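Local structure of metal transporter CNNM3 (6DFD) at residues A[53-58]-A[69-74]; A[82-87]-A[190-195]; A[109-114]-A[135-140]; A[121-126]-A[179-184]. The protein probably takes part in magnesium efflux across the membrane, and dimerizes through the cyclic nucleotide-binding homology domain described here. The protein carries 6 engineered substitutions. One frame throughout, in Å; residues are numbered along the deposited sequence.

Interaction 1. Residues A[53-58]-A[69-74]; sequences TQRFLS and MSEKVL. Engineered in segment 69-74: Met69 (natural residue Ile).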
loop_
_atom_site.group_PDB
_atom_site.type_symbol
_atom_site.label_atom_id
_atom_site.label_comp_id
_atom_site.label_asym_id
_atom_site.label_seq_id
_atom_site.Cartn_x
_atom_site.Cartn_y
_atom_site.Cartn_z
ATOM N N THR A 53 -1.869 -15.601 12.939
ATOM C CA THR A 53 -1.869 -14.149 13.028
ATOM C C THR A 53 -0.945 -13.687 14.150
ATOM O O THR A 53 -0.179 -12.730 13.986
ATOM C CB THR A 53 -3.292 -13.649 13.249
ATOM O OG1 THR A 53 -4.143 -14.071 12.161
ATOM C CG2 THR A 53 -3.323 -12.129 13.346
ATOM N N GLN A 54 -1.006 -14.362 15.297
ATOM C CA GLN A 54 -0.125 -14.012 16.410
ATOM C C GLN A 54 1.334 -14.201 16.028
ATOM O O GLN A 54 2.149 -13.291 16.216
ATOM C CB GLN A 54 -0.472 -14.842 17.643
ATOM C CG GLN A 54 0.453 -14.590 18.824
ATOM C CD GLN A 54 1.571 -15.577 18.859
ATOM O OE1 GLN A 54 1.342 -16.774 19.012
ATOM N NE2 GLN A 54 2.796 -15.096 18.691
ATOM N N ARG A 55 1.692 -15.369 15.472
ATOM C CA ARG A 55 3.086 -15.584 15.081
ATOM C C ARG A 55 3.539 -14.521 14.091
ATOM O O ARG A 55 4.664 -14.010 14.168
ATOM C CB ARG A 55 3.274 -16.963 14.443
ATOM C CG ARG A 55 2.805 -18.152 15.244
ATOM C CD ARG A 55 3.461 -18.220 16.579
ATOM N NE ARG A 55 3.330 -19.553 17.161
ATOM C CZ ARG A 55 3.444 -19.808 18.457
ATOM N NH1 ARG A 55 3.677 -18.818 19.310
ATOM N NH2 ARG A 55 3.322 -21.053 18.903
ATOM N N PHE A 56 2.683 -14.209 13.121
ATOM C CA PHE A 56 3.027 -13.210 12.121
ATOM C C PHE A 56 3.322 -11.871 12.770
ATOM O O PHE A 56 4.356 -11.257 12.500
ATOM C CB PHE A 56 1.876 -13.071 11.125
ATOM C CG PHE A 56 2.091 -12.003 10.090
ATOM C CD1 PHE A 56 2.895 -12.234 8.994
ATOM C CD2 PHE A 56 1.478 -10.773 10.208
ATOM C CE1 PHE A 56 3.080 -11.254 8.028
ATOM C CE2 PHE A 56 1.666 -9.786 9.245
ATOM C CZ PHE A 56 2.460 -10.033 8.155
ATOM N N LEU A 57 2.407 -11.389 13.611
ATOM C CA LEU A 57 2.602 -10.083 14.223
ATOM C C LEU A 57 3.846 -10.076 15.097
ATOM O O LEU A 57 4.640 -9.134 15.046
ATOM C CB LEU A 57 1.379 -9.693 15.042
ATOM C CG LEU A 57 0.106 -9.388 14.254
ATOM C CD1 LEU A 57 -1.008 -9.109 15.237
ATOM C CD2 LEU A 57 0.318 -8.199 13.326
ATOM N N SER A 58 4.032 -11.125 15.905
ATOM C CA SER A 58 5.196 -11.177 16.785
ATOM C C SER A 58 6.493 -11.131 15.996
ATOM O O SER A 58 7.501 -10.596 16.484
ATOM C CB SER A 58 5.159 -12.448 17.640
ATOM O OG SER A 58 4.012 -12.472 18.470
HETATM N N MSE A 69 5.475 -7.453 24.146
HETATM C CA MSE A 69 4.256 -8.182 24.460
HETATM C C MSE A 69 4.495 -9.667 24.303
HETATM O O MSE A 69 4.944 -10.105 23.247
HETATM C CB MSE A 69 3.119 -7.759 23.533
HETATM C CG MSE A 69 1.781 -8.305 23.974
HETATM SE SE MSE A 69 0.388 -7.649 22.893
HETATM C CE MSE A 69 0.605 -5.748 23.237
ATOM N N SER A 70 4.169 -10.454 25.318
ATOM C CA SER A 70 4.417 -11.882 25.224
ATOM C C SER A 70 3.505 -12.493 24.173
ATOM O O SER A 70 2.391 -12.020 23.929
ATOM C CB SER A 70 4.214 -12.570 26.575
ATOM O OG SER A 70 2.848 -12.786 26.862
ATOM N N GLU A 71 4.005 -13.540 23.521
ATOM C CA GLU A 71 3.215 -14.200 22.493
ATOM C C GLU A 71 1.913 -14.725 23.071
ATOM O O GLU A 71 0.875 -14.707 22.406
ATOM C CB GLU A 71 4.034 -15.327 21.866
ATOM C CG GLU A 71 5.223 -14.828 21.092
ATOM C CD GLU A 71 5.826 -15.897 20.211
ATOM O OE1 GLU A 71 6.930 -16.373 20.523
ATOM O OE2 GLU A 71 5.191 -16.281 19.200
ATOM N N LYS A 72 1.944 -15.176 24.324
ATOM C CA LYS A 72 0.734 -15.685 24.959
ATOM C C LYS A 72 -0.288 -14.575 25.162
ATOM O O LYS A 72 -1.487 -14.766 24.916
ATOM C CB LYS A 72 1.104 -16.335 26.295
ATOM C CG LYS A 72 -0.061 -16.887 27.101
ATOM C CD LYS A 72 0.335 -17.042 28.565
ATOM C CE LYS A 72 -0.440 -18.153 29.253
ATOM N NZ LYS A 72 -1.911 -18.023 29.063
ATOM N N VAL A 73 0.166 -13.411 25.630
ATOM C CA VAL A 73 -0.739 -12.287 25.850
ATOM C C VAL A 73 -1.307 -11.809 24.521
ATOM O O VAL A 73 -2.501 -11.503 24.405
ATOM C CB VAL A 73 -0.001 -11.155 26.586
ATOM C CG1 VAL A 73 -0.835 -9.876 26.605
ATOM C CG2 VAL A 73 0.325 -11.588 28.000
ATOM N N LEU A 74 -0.467 -11.762 23.489
ATOM C CA LEU A 74 -0.954 -11.342 22.181
ATOM C C LEU A 74 -2.011 -12.300 21.662
ATOM O O LEU A 74 -3.050 -11.871 21.135
ATOM C CB LEU A 74 0.205 -11.247 21.191
ATOM C CG LEU A 74 -0.209 -10.815 19.772
ATOM C CD1 LEU A 74 -0.971 -9.488 19.790
ATOM C CD2 LEU A 74 1.032 -10.700 18.900
HETATM O O HOH W 1 4.669 -10.959 20.733
#
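Glu71 OE2 is gripped by two donors from the neighbouring helix. Gln54 NE2 reaches it at 2.7 Å along the anti lone pair of OE2, the oxygen lying close to the Gln54 amide plane, while Arg55 NH1 makes a salt bridge to the same OE2 at 3.0 Å. The two donors keep apart because the arginine comes from above the carboxylate plane; the amide and carboxylate planes stand 65° apart. Gln54 leaves its helix with CG anti to the backbone N (chi1 177°) and bends at the next bond, which brings NE2 back to Ser58 OG, 2.9 Å away. The contact is a helix-helix packing within the cyclic nucleotide-binding homology domain, joining helix 47-60 to the first turn of helix 71-78, where Ser70 is the N-cap. Beneath the polar layer Leu74 CD2 lies 3.5 Å from Ser58 OG and 4.0 Å from Leu57 CB, with Phe64 lining both leucines. A water accepts from Ser58 OG and donates to Met69 O, joining the two segments, Met69 being an engineered selenomethionine. Without the amide, as with an alanine here, Glu71 OE2 would probably be left to Arg55 alone and Ser58 OG would lose a donor.

Interaction 2. Residues A[82-87]-A[190-195]; sequences SVNQEV and QLIKVT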
loop_
_atom_site.group_PDB
_atom_site.type_symbol
_atom_site.label_atom_id
_atom_site.label_comp_id
_atom_site.label_asym_id
_atom_site.label_seq_id
_atom_site.Cartn_x
_atom_site.Cartn_y
_atom_site.Cartn_z
ATOM N N SER A 82 -14.090 -8.215 20.642
ATOM C CA SER A 82 -14.053 -6.854 20.108
ATOM C C SER A 82 -12.904 -6.645 19.126
ATOM O O SER A 82 -12.953 -5.705 18.323
ATOM C CB SER A 82 -13.955 -5.840 21.248
ATOM O OG SER A 82 -12.704 -5.930 21.903
ATOM N N VAL A 83 -11.886 -7.507 19.159
ATOM C CA VAL A 83 -10.749 -7.378 18.252
ATOM C C VAL A 83 -11.053 -7.989 16.896
ATOM O O VAL A 83 -10.411 -7.641 15.894
ATOM C CB VAL A 83 -9.517 -8.025 18.914
ATOM C CG1 VAL A 83 -8.338 -8.133 17.951
ATOM C CG2 VAL A 83 -9.140 -7.234 20.154
ATOM N N ASN A 84 -12.033 -8.873 16.834
ATOM C CA ASN A 84 -12.407 -9.551 15.606
ATOM C C ASN A 84 -13.582 -8.799 15.011
ATOM O O ASN A 84 -14.683 -8.825 15.565
ATOM C CB ASN A 84 -12.749 -11.006 15.890
ATOM C CG ASN A 84 -11.514 -11.821 16.180
ATOM O OD1 ASN A 84 -10.888 -12.345 15.261
ATOM N ND2 ASN A 84 -11.131 -11.901 17.459
ATOM N N GLN A 85 -13.344 -8.124 13.888
ATOM C CA GLN A 85 -14.350 -7.246 13.311
ATOM C C GLN A 85 -14.507 -7.570 11.836
ATOM O O GLN A 85 -13.698 -8.272 11.238
ATOM C CB GLN A 85 -13.981 -5.768 13.489
ATOM C CG GLN A 85 -13.758 -5.330 14.941
ATOM C CD GLN A 85 -15.035 -4.977 15.675
ATOM O OE1 GLN A 85 -16.140 -5.132 15.150
ATOM N NE2 GLN A 85 -14.889 -4.485 16.901
ATOM N N GLU A 86 -15.570 -7.048 11.245
ATOM C CA GLU A 86 -15.808 -7.237 9.829
ATOM C C GLU A 86 -16.203 -5.910 9.210
ATOM O O GLU A 86 -16.627 -4.974 9.894
ATOM C CB GLU A 86 -16.911 -8.272 9.577
ATOM C CG GLU A 86 -18.272 -7.852 10.125
ATOM C CD GLU A 86 -19.401 -8.766 9.681
ATOM O OE1 GLU A 86 -19.199 -9.545 8.724
ATOM O OE2 GLU A 86 -20.488 -8.705 10.291
ATOM N N VAL A 87 -16.070 -5.851 7.894
ATOM C CA VAL A 87 -16.729 -4.841 7.090
ATOM C C VAL A 87 -17.638 -5.601 6.146
ATOM O O VAL A 87 -17.175 -6.488 5.414
ATOM C CB VAL A 87 -15.730 -3.955 6.329
ATOM C CG1 VAL A 87 -16.451 -3.056 5.327
ATOM C CG2 VAL A 87 -14.938 -3.104 7.311
ATOM N N GLN A 190 -12.606 -9.309 6.732
ATOM C CA GLN A 190 -12.458 -9.851 8.075
ATOM C C GLN A 190 -11.154 -9.311 8.638
ATOM O O GLN A 190 -10.097 -9.464 8.008
ATOM C CB GLN A 190 -12.463 -11.382 8.079
ATOM C CG GLN A 190 -12.608 -11.990 9.471
ATOM C CD GLN A 190 -13.958 -11.692 10.110
ATOM O OE1 GLN A 190 -14.993 -11.696 9.442
ATOM N NE2 GLN A 190 -13.949 -11.424 11.411
ATOM N N LEU A 191 -11.240 -8.702 9.825
ATOM C CA LEU A 191 -10.220 -7.811 10.358
ATOM C C LEU A 191 -9.851 -8.168 11.788
ATOM O O LEU A 191 -10.698 -8.595 12.582
ATOM C CB LEU A 191 -10.708 -6.345 10.381
ATOM C CG LEU A 191 -11.145 -5.693 9.074
ATOM C CD1 LEU A 191 -11.562 -4.275 9.353
ATOM C CD2 LEU A 191 -10.035 -5.734 8.045
ATOM N N ILE A 192 -8.581 -7.927 12.108
ATOM C CA ILE A 192 -8.098 -7.755 13.475
ATOM C C ILE A 192 -8.001 -6.257 13.729
ATOM O O ILE A 192 -7.341 -5.540 12.969
ATOM C CB ILE A 192 -6.730 -8.437 13.666
ATOM C CG1 ILE A 192 -6.873 -9.955 13.532
ATOM C CG2 ILE A 192 -6.090 -8.052 15.004
ATOM C CD1 ILE A 192 -7.812 -10.599 14.573
ATOM N N LYS A 193 -8.666 -5.775 14.778
ATOM C CA LYS A 193 -8.645 -4.364 15.151
ATOM C C LYS A 193 -8.191 -4.234 16.596
ATOM O O LYS A 193 -8.868 -4.720 17.510
ATOM C CB LYS A 193 -10.021 -3.726 14.996
ATOM C CG LYS A 193 -10.041 -2.232 15.265
ATOM C CD LYS A 193 -11.475 -1.711 15.377
ATOM C CE LYS A 193 -11.564 -0.219 15.086
ATOM N NZ LYS A 193 -12.975 0.286 15.107
ATOM N N VAL A 194 -7.076 -3.542 16.805
ATOM C CA VAL A 194 -6.516 -3.346 18.141
ATOM C C VAL A 194 -6.453 -1.853 18.409
ATOM O O VAL A 194 -5.759 -1.120 17.694
ATOM C CB VAL A 194 -5.132 -3.989 18.283
ATOM C CG1 VAL A 194 -4.553 -3.699 19.674
ATOM C CG2 VAL A 194 -5.242 -5.471 18.045
ATOM N N THR A 195 -7.180 -1.405 19.427
ATOM C CA THR A 195 -7.139 -0.006 19.799
ATOM C C THR A 195 -5.926 0.274 20.675
ATOM O O THR A 195 -5.310 -0.630 21.250
ATOM C CB THR A 195 -8.409 0.417 20.545
ATOM O OG1 THR A 195 -8.441 -0.201 21.836
ATOM C CG2 THR A 195 -9.665 0.026 19.764
HETATM O O HOH W 2 -11.773 -11.237 12.649
HETATM O O HOH W 3 -16.395 -10.953 13.477
#
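Val83 meets the opposing strand with both backbone and side chain. Its O accepts from Lys193 N at 2.8 Å and also receives the CA-H of Ile192. CG1, anti to the backbone N (chi1 171°), is carried over to Ile192 CG2 at 3.7 Å and on to Val194 CG2, an apolar patch that Leu77 of helix 71-78 extends. Asn84 and Ile192 form a non-hydrogen-bonded pair, and the two side chains lie alongside one another, pointing the same way. Asn84 OD1 sits 3.6 Å from Ile192 CD1 and takes a bond from a water that also links Leu191 O and Gln190 NE2; ND2 turns back to Leu78 O and His80 O. Gln85 then forms the hydrogen-bonded pair with Leu191: Gln85 N gives a nearly straight bond (175°) to Leu191 O at 3.0 Å, and Leu191 N returns one to Gln85 O at 2.9 Å. The aliphatic part of Gln85 crosses that of Lys193, whose ammonium end makes a cation-pi contact with Tyr110. At Glu86, CB comes 3.9 Å from Gln190 OE1. Val87 closes the row with CG2 at 4.1 Å from Leu191 CD1, and Leu101 touches both. This is the antiparallel pairing that sets strand 84-87 at the edge of a four-stranded sheet in the beta-barrel domain. The chemistry is divided: backbone bonds fix the register, apolar contacts flank the backbone on both faces, Val83 with Ile192 and Val194 in one patch and Val87 with Leu191 in another, and water joins the amides of Asn84 and Gln190, which share no direct bond.

Interaction 3. Residues A[109-114]-A[135-140]; sequences DYFILI and FTYYGV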
loop_
_atom_site.group_PDB
_atom_site.type_symbol
_atom_site.label_atom_id
_atom_site.label_comp_id
_atom_site.label_asym_id
_atom_site.label_seq_id
_atom_site.Cartn_x
_atom_site.Cartn_y
_atom_site.Cartn_z
ATOM N N ASP A 109 -7.108 5.842 16.314
ATOM C CA ASP A 109 -6.431 5.269 17.470
ATOM C C ASP A 109 -6.527 3.747 17.477
ATOM O O ASP A 109 -6.582 3.129 18.548
ATOM C CB ASP A 109 -6.993 5.839 18.777
ATOM C CG ASP A 109 -8.409 5.376 19.057
ATOM O OD1 ASP A 109 -9.106 4.966 18.107
ATOM O OD2 ASP A 109 -8.821 5.421 20.236
ATOM N N TYR A 110 -6.525 3.121 16.303
ATOM C CA TYR A 110 -6.504 1.670 16.248
ATOM C C TYR A 110 -5.602 1.179 15.127
ATOM O O TYR A 110 -5.346 1.877 14.141
ATOM C CB TYR A 110 -7.908 1.082 16.077
ATOM C CG TYR A 110 -8.706 1.697 14.943
ATOM C CD1 TYR A 110 -8.470 1.334 13.629
ATOM C CD2 TYR A 110 -9.696 2.639 15.200
ATOM C CE1 TYR A 110 -9.198 1.894 12.588
ATOM C CE2 TYR A 110 -10.436 3.204 14.167
ATOM C CZ TYR A 110 -10.180 2.829 12.869
ATOM O OH TYR A 110 -10.913 3.395 11.849
ATOM N N PHE A 111 -5.112 -0.039 15.327
ATOM C CA PHE A 111 -4.327 -0.800 14.371
ATOM C C PHE A 111 -5.240 -1.839 13.737
ATOM O O PHE A 111 -6.103 -2.405 14.415
ATOM C CB PHE A 111 -3.158 -1.466 15.107
ATOM C CG PHE A 111 -2.534 -2.627 14.393
ATOM C CD1 PHE A 111 -3.061 -3.910 14.518
ATOM C CD2 PHE A 111 -1.382 -2.456 13.648
ATOM C CE1 PHE A 111 -2.477 -4.978 13.879
ATOM C CE2 PHE A 111 -0.788 -3.532 13.003
ATOM C CZ PHE A 111 -1.334 -4.792 13.120
ATOM N N ILE A 112 -5.065 -2.075 12.438
ATOM C CA ILE A 112 -5.849 -3.073 11.721
ATOM C C ILE A 112 -4.930 -3.990 10.933
ATOM O O ILE A 112 -3.987 -3.535 10.274
ATOM C CB ILE A 112 -6.885 -2.416 10.784
ATOM C CG1 ILE A 112 -8.009 -1.806 11.621
ATOM C CG2 ILE A 112 -7.446 -3.440 9.803
ATOM C CD1 ILE A 112 -8.943 -0.933 10.846
ATOM N N LEU A 113 -5.214 -5.288 10.998
ATOM C CA LEU A 113 -4.619 -6.274 10.110
ATOM C C LEU A 113 -5.761 -6.947 9.371
ATOM O O LEU A 113 -6.766 -7.319 9.987
ATOM C CB LEU A 113 -3.783 -7.312 10.868
ATOM C CG LEU A 113 -3.219 -8.423 9.969
ATOM C CD1 LEU A 113 -1.858 -8.816 10.386
ATOM C CD2 LEU A 113 -4.102 -9.654 9.995
ATOM N N ILE A 114 -5.619 -7.088 8.060
ATOM C CA ILE A 114 -6.665 -7.681 7.234
ATOM C C ILE A 114 -6.488 -9.192 7.251
ATOM O O ILE A 114 -5.483 -9.713 6.758
ATOM C CB ILE A 114 -6.617 -7.139 5.795
ATOM C CG1 ILE A 114 -6.847 -5.627 5.790
ATOM C CG2 ILE A 114 -7.684 -7.838 4.903
ATOM C CD1 ILE A 114 -6.672 -4.996 4.414
ATOM N N PHE A 135 -3.413 -9.872 5.195
ATOM C CA PHE A 135 -2.248 -9.779 6.066
ATOM C C PHE A 135 -1.434 -8.519 5.805
ATOM O O PHE A 135 -0.313 -8.381 6.322
ATOM C CB PHE A 135 -1.403 -11.062 6.006
ATOM C CG PHE A 135 -1.905 -12.117 6.967
ATOM C CD1 PHE A 135 -3.040 -12.854 6.677
ATOM C CD2 PHE A 135 -1.309 -12.294 8.205
ATOM C CE1 PHE A 135 -3.544 -13.785 7.582
ATOM C CE2 PHE A 135 -1.810 -13.223 9.109
ATOM C CZ PHE A 135 -2.919 -13.969 8.798
ATOM N N THR A 136 -1.995 -7.554 5.076
ATOM C CA THR A 136 -1.496 -6.195 5.163
ATOM C C THR A 136 -2.062 -5.551 6.423
ATOM O O THR A 136 -3.095 -5.974 6.945
ATOM C CB THR A 136 -1.859 -5.390 3.914
ATOM O OG1 THR A 136 -3.280 -5.337 3.758
ATOM C CG2 THR A 136 -1.224 -6.031 2.678
ATOM N N TYR A 137 -1.344 -4.563 6.959
ATOM C CA TYR A 137 -1.753 -3.961 8.221
ATOM C C TYR A 137 -1.451 -2.471 8.220
ATOM O O TYR A 137 -0.648 -1.976 7.428
ATOM C CB TYR A 137 -1.069 -4.640 9.408
ATOM C CG TYR A 137 0.431 -4.616 9.312
ATOM C CD1 TYR A 137 1.154 -3.525 9.759
ATOM C CD2 TYR A 137 1.123 -5.685 8.759
ATOM C CE1 TYR A 137 2.542 -3.505 9.677
ATOM C CE2 TYR A 137 2.504 -5.671 8.670
ATOM C CZ TYR A 137 3.203 -4.579 9.129
ATOM O OH TYR A 137 4.574 -4.558 9.042
ATOM N N TYR A 138 -2.116 -1.766 9.137
ATOM C CA TYR A 138 -2.210 -0.312 9.128
ATOM C C TYR A 138 -2.317 0.172 10.561
ATOM O O TYR A 138 -2.732 -0.567 11.455
ATOM C CB TYR A 138 -3.438 0.180 8.334
ATOM C CG TYR A 138 -3.535 -0.511 7.004
ATOM C CD1 TYR A 138 -2.909 0.014 5.883
ATOM C CD2 TYR A 138 -4.174 -1.735 6.887
ATOM C CE1 TYR A 138 -2.943 -0.650 4.670
ATOM C CE2 TYR A 138 -4.209 -2.409 5.683
ATOM C CZ TYR A 138 -3.589 -1.858 4.577
ATOM O OH TYR A 138 -3.606 -2.524 3.366
ATOM N N GLY A 139 -1.951 1.433 10.763
ATOM C CA GLY A 139 -2.226 2.105 12.017
ATOM C C GLY A 139 -1.291 1.758 13.151
ATOM O O GLY A 139 -1.660 1.944 14.311
ATOM N N VAL A 140 -0.089 1.256 12.856
ATOM C CA VAL A 140 0.876 0.962 13.918
ATOM C C VAL A 140 1.151 2.206 14.748
ATOM O O VAL A 140 1.285 2.135 15.977
ATOM C CB VAL A 140 2.174 0.387 13.316
ATOM C CG1 VAL A 140 3.298 0.354 14.345
ATOM C CG2 VAL A 140 1.921 -1.012 12.775
#
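Tyr138 and Ile112 exchange both backbone bonds of an antiparallel hydrogen-bonded pair, Tyr138 N to Ile112 O at 2.8 Å and Ile112 N to Tyr138 O at 2.9 Å. From CB the tyrosine ring runs along strand 110-114, CG lying anti to its own carbonyl carbon (chi1 -48°). On the way CD2 passes 3.8 Å from Ile112 O; CE2 then meets Ile114 CD1 at 3.8 Å, the methyl arriving at the ring's edge. At the tip OH donates to Thr136 OG1 at 2.9 Å and is also bonded to Asn132 ND2, while OG1 has Gly133 O as its further partner. With a phenylalanine in its place, Thr136 OG1 and Asn132 ND2 would lose their shared partner and the ring would probably be freer to turn. On the other face of the pair, Phe111 CZ packs on Tyr137 CB, its ring oblique to the tyrosine's, and Val140 CG2 lies at the phenylalanine's edge. Gly139 passes close to Tyr110 O with positive phi, where a side chain would clash. Leu113 CD2 rests over one face of Phe135, offset toward the rim. The ladder thus has two sides: Phe111, Leu113 and Phe135 pack against Leu57, Phe56 and Thr53 of helix 47-60, while Ile112, Ile114 and Tyr138 face strands 100-102 and 119-123, with Leu128 of the second subunit also packing on Tyr138.

Interaction 4. Residues A[121-126]-A[179-184]; sequences VEIGKE and PDYTVR
Ile123 and Tyr181 project side by side in the same direction, CD1 of the isoleucine 3.7 Å from Tyr181 CD1 and oblique to its ring. Pro179 CB sits over the centre of one face of that ring, 3.5 Å above its plane. Further along the same side, Val121 and Val183 run alongside each other, CG2 to CG2 at 4.1 Å. The opposite face carries Glu122 and Thr182, whose side chains cross with Glu122 CG 3.6 Å from Thr182 CB. A bend at chi2 (100°) turns Glu122 OE1 back toward Thr182; the bond it takes from Thr182 OG1 is weak, and Arg104 is the stronger partner of both. The backbones form an antiparallel ladder at the centre of the sheet of strands 100-102, 181-185, 119-123 and 128-132 in this beta-barrel domain. Glu122 N bonds Thr182 O at 3.0 Å and Thr182 N returns one to Glu122 O at 2.9 Å, and Gly124 N adds one to Asp180 O at 3.1 Å. The Asp180 end of the ladder lies at the dimer interface: Tyr181 OH bonds Glu126 of the second subunit, Asp180 OD2 accepts from Lys125 N of that subunit, and Ile123 packs on its own counterpart there. Asp180 OD1 is buried here with no partner in the model.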
loop_
_atom_site.group_PDB
_atom_site.type_symbol
_atom_site.label_atom_id
_atom_site.label_comp_id
_atom_site.label_asym_id
_atom_site.label_seq_id
_atom_site.Cartn_x
_atom_site.Cartn_y
_atom_site.Cartn_z
ATOM N N VAL A 121 -5.635 1.629 -0.944
ATOM C CA VAL A 121 -4.882 2.549 -0.114
ATOM C C VAL A 121 -4.452 3.703 -0.998
ATOM O O VAL A 121 -3.909 3.481 -2.087
ATOM C CB VAL A 121 -3.649 1.870 0.510
ATOM C CG1 VAL A 121 -2.964 2.808 1.479
ATOM C CG2 VAL A 121 -4.031 0.570 1.192
ATOM N N GLU A 122 -4.679 4.927 -0.533
ATOM C CA GLU A 122 -4.090 6.105 -1.157
ATOM C C GLU A 122 -3.233 6.792 -0.104
ATOM O O GLU A 122 -3.726 7.119 0.980
ATOM C CB GLU A 122 -5.163 7.039 -1.727
ATOM C CG GLU A 122 -6.016 7.730 -0.707
ATOM C CD GLU A 122 -5.564 9.152 -0.457
ATOM O OE1 GLU A 122 -4.987 9.409 0.618
ATOM O OE2 GLU A 122 -5.773 10.006 -1.345
ATOM N N ILE A 123 -1.950 6.992 -0.409
ATOM C CA ILE A 123 -0.969 7.224 0.643
ATOM C C ILE A 123 0.111 8.190 0.171
ATOM O O ILE A 123 0.463 8.245 -1.013
ATOM C CB ILE A 123 -0.349 5.887 1.109
ATOM C CG1 ILE A 123 0.604 6.126 2.280
ATOM C CG2 ILE A 123 0.362 5.200 -0.039
ATOM C CD1 ILE A 123 0.772 4.922 3.165
ATOM N N GLY A 124 0.635 8.958 1.129
ATOM C CA GLY A 124 1.762 9.833 0.886
ATOM C C GLY A 124 1.333 11.176 0.331
ATOM O O GLY A 124 0.153 11.452 0.100
ATOM N N LYS A 125 2.333 12.036 0.119
ATOM C CA LYS A 125 2.066 13.382 -0.384
ATOM C C LYS A 125 1.504 13.354 -1.798
ATOM O O LYS A 125 0.790 14.281 -2.196
ATOM C CB LYS A 125 3.342 14.229 -0.348
ATOM C CG LYS A 125 3.824 14.596 1.052
ATOM C CD LYS A 125 4.897 13.635 1.533
ATOM C CE LYS A 125 5.093 13.673 3.040
ATOM N NZ LYS A 125 5.612 12.371 3.549
ATOM N N GLU A 126 1.818 12.317 -2.573
ATOM C CA GLU A 126 1.277 12.185 -3.919
ATOM C C GLU A 126 -0.045 11.436 -3.948
ATOM O O GLU A 126 -0.678 11.370 -5.005
ATOM C CB GLU A 126 2.277 11.459 -4.825
ATOM C CG GLU A 126 3.655 12.094 -4.876
ATOM C CD GLU A 126 4.537 11.458 -5.931
ATOM O OE1 GLU A 126 4.037 11.195 -7.047
ATOM O OE2 GLU A 126 5.725 11.207 -5.645
ATOM N N PRO A 179 -3.491 9.729 10.169
ATOM C CA PRO A 179 -2.706 9.048 9.136
ATOM C C PRO A 179 -2.604 9.896 7.879
ATOM O O PRO A 179 -3.429 10.773 7.619
ATOM C CB PRO A 179 -3.501 7.764 8.884
ATOM C CG PRO A 179 -4.926 8.169 9.134
ATOM C CD PRO A 179 -4.896 9.280 10.171
ATOM N N ASP A 180 -1.553 9.637 7.105
ATOM C CA ASP A 180 -1.401 10.225 5.775
ATOM C C ASP A 180 -1.835 9.243 4.698
ATOM O O ASP A 180 -1.225 9.147 3.631
ATOM C CB ASP A 180 0.036 10.682 5.543
ATOM C CG ASP A 180 1.012 9.531 5.484
ATOM O OD1 ASP A 180 0.618 8.399 5.835
ATOM O OD2 ASP A 180 2.171 9.757 5.077
ATOM N N TYR A 181 -2.885 8.478 4.982
ATOM C CA TYR A 181 -3.420 7.537 4.016
ATOM C C TYR A 181 -4.906 7.361 4.260
ATOM O O TYR A 181 -5.416 7.593 5.359
ATOM C CB TYR A 181 -2.717 6.175 4.079
ATOM C CG TYR A 181 -2.469 5.635 5.475
ATOM C CD1 TYR A 181 -1.267 5.880 6.131
ATOM C CD2 TYR A 181 -3.419 4.854 6.124
ATOM C CE1 TYR A 181 -1.026 5.378 7.403
ATOM C CE2 TYR A 181 -3.186 4.348 7.396
ATOM C CZ TYR A 181 -1.987 4.613 8.029
ATOM O OH TYR A 181 -1.747 4.109 9.290
ATOM N N THR A 182 -5.595 6.958 3.202
ATOM C CA THR A 182 -6.977 6.525 3.274
ATOM C C THR A 182 -7.017 5.069 2.850
ATOM O O THR A 182 -6.321 4.672 1.907
ATOM C CB THR A 182 -7.879 7.386 2.369
ATOM O OG1 THR A 182 -7.686 8.769 2.688
ATOM C CG2 THR A 182 -9.343 7.034 2.551
ATOM N N VAL A 183 -7.818 4.274 3.558
ATOM C CA VAL A 183 -7.939 2.845 3.290
ATOM C C VAL A 183 -9.416 2.516 3.180
ATOM O O VAL A 183 -10.178 2.742 4.129
ATOM C CB VAL A 183 -7.274 1.990 4.381
ATOM C CG1 VAL A 183 -7.466 0.509 4.085
ATOM C CG2 VAL A 183 -5.797 2.328 4.488
ATOM N N ARG A 184 -9.821 1.965 2.038
ATOM C CA ARG A 184 -11.224 1.702 1.766
ATOM C C ARG A 184 -11.417 0.251 1.365
ATOM O O ARG A 184 -10.699 -0.258 0.500
ATOM C CB ARG A 184 -11.749 2.620 0.648
ATOM C CG ARG A 184 -13.220 2.409 0.318
ATOM C CD ARG A 184 -13.699 3.377 -0.763
ATOM N NE ARG A 184 -12.874 3.311 -1.966
ATOM C CZ ARG A 184 -13.116 2.535 -3.016
ATOM N NH1 ARG A 184 -14.175 1.731 -3.046
ATOM N NH2 ARG A 184 -12.284 2.562 -4.044
#

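In the fold
From the N terminus, interaction 1 comes first, closing the short loop between helix 47-60 and helix 71-78 before any strand begins. Helix 71-78 leads into strand 84-87, where interaction 2 opens; its partner strand 189-195 arrives over a hundred residues later, so this loop encloses interactions 3 and 4. These two cross, their segments alternating along the chain. Strand 110-114 lies beside 189-195, so interactions 2 and 3 belong to one sheet, and interaction 4 holds the middle of the other. Tyr138 and Tyr181 bridge the sheets, whereas Leu57 and Thr53 tie helix 47-60 to the sheet of interactions 2 and 3. Interactions 3 and 4 both reach the second subunit.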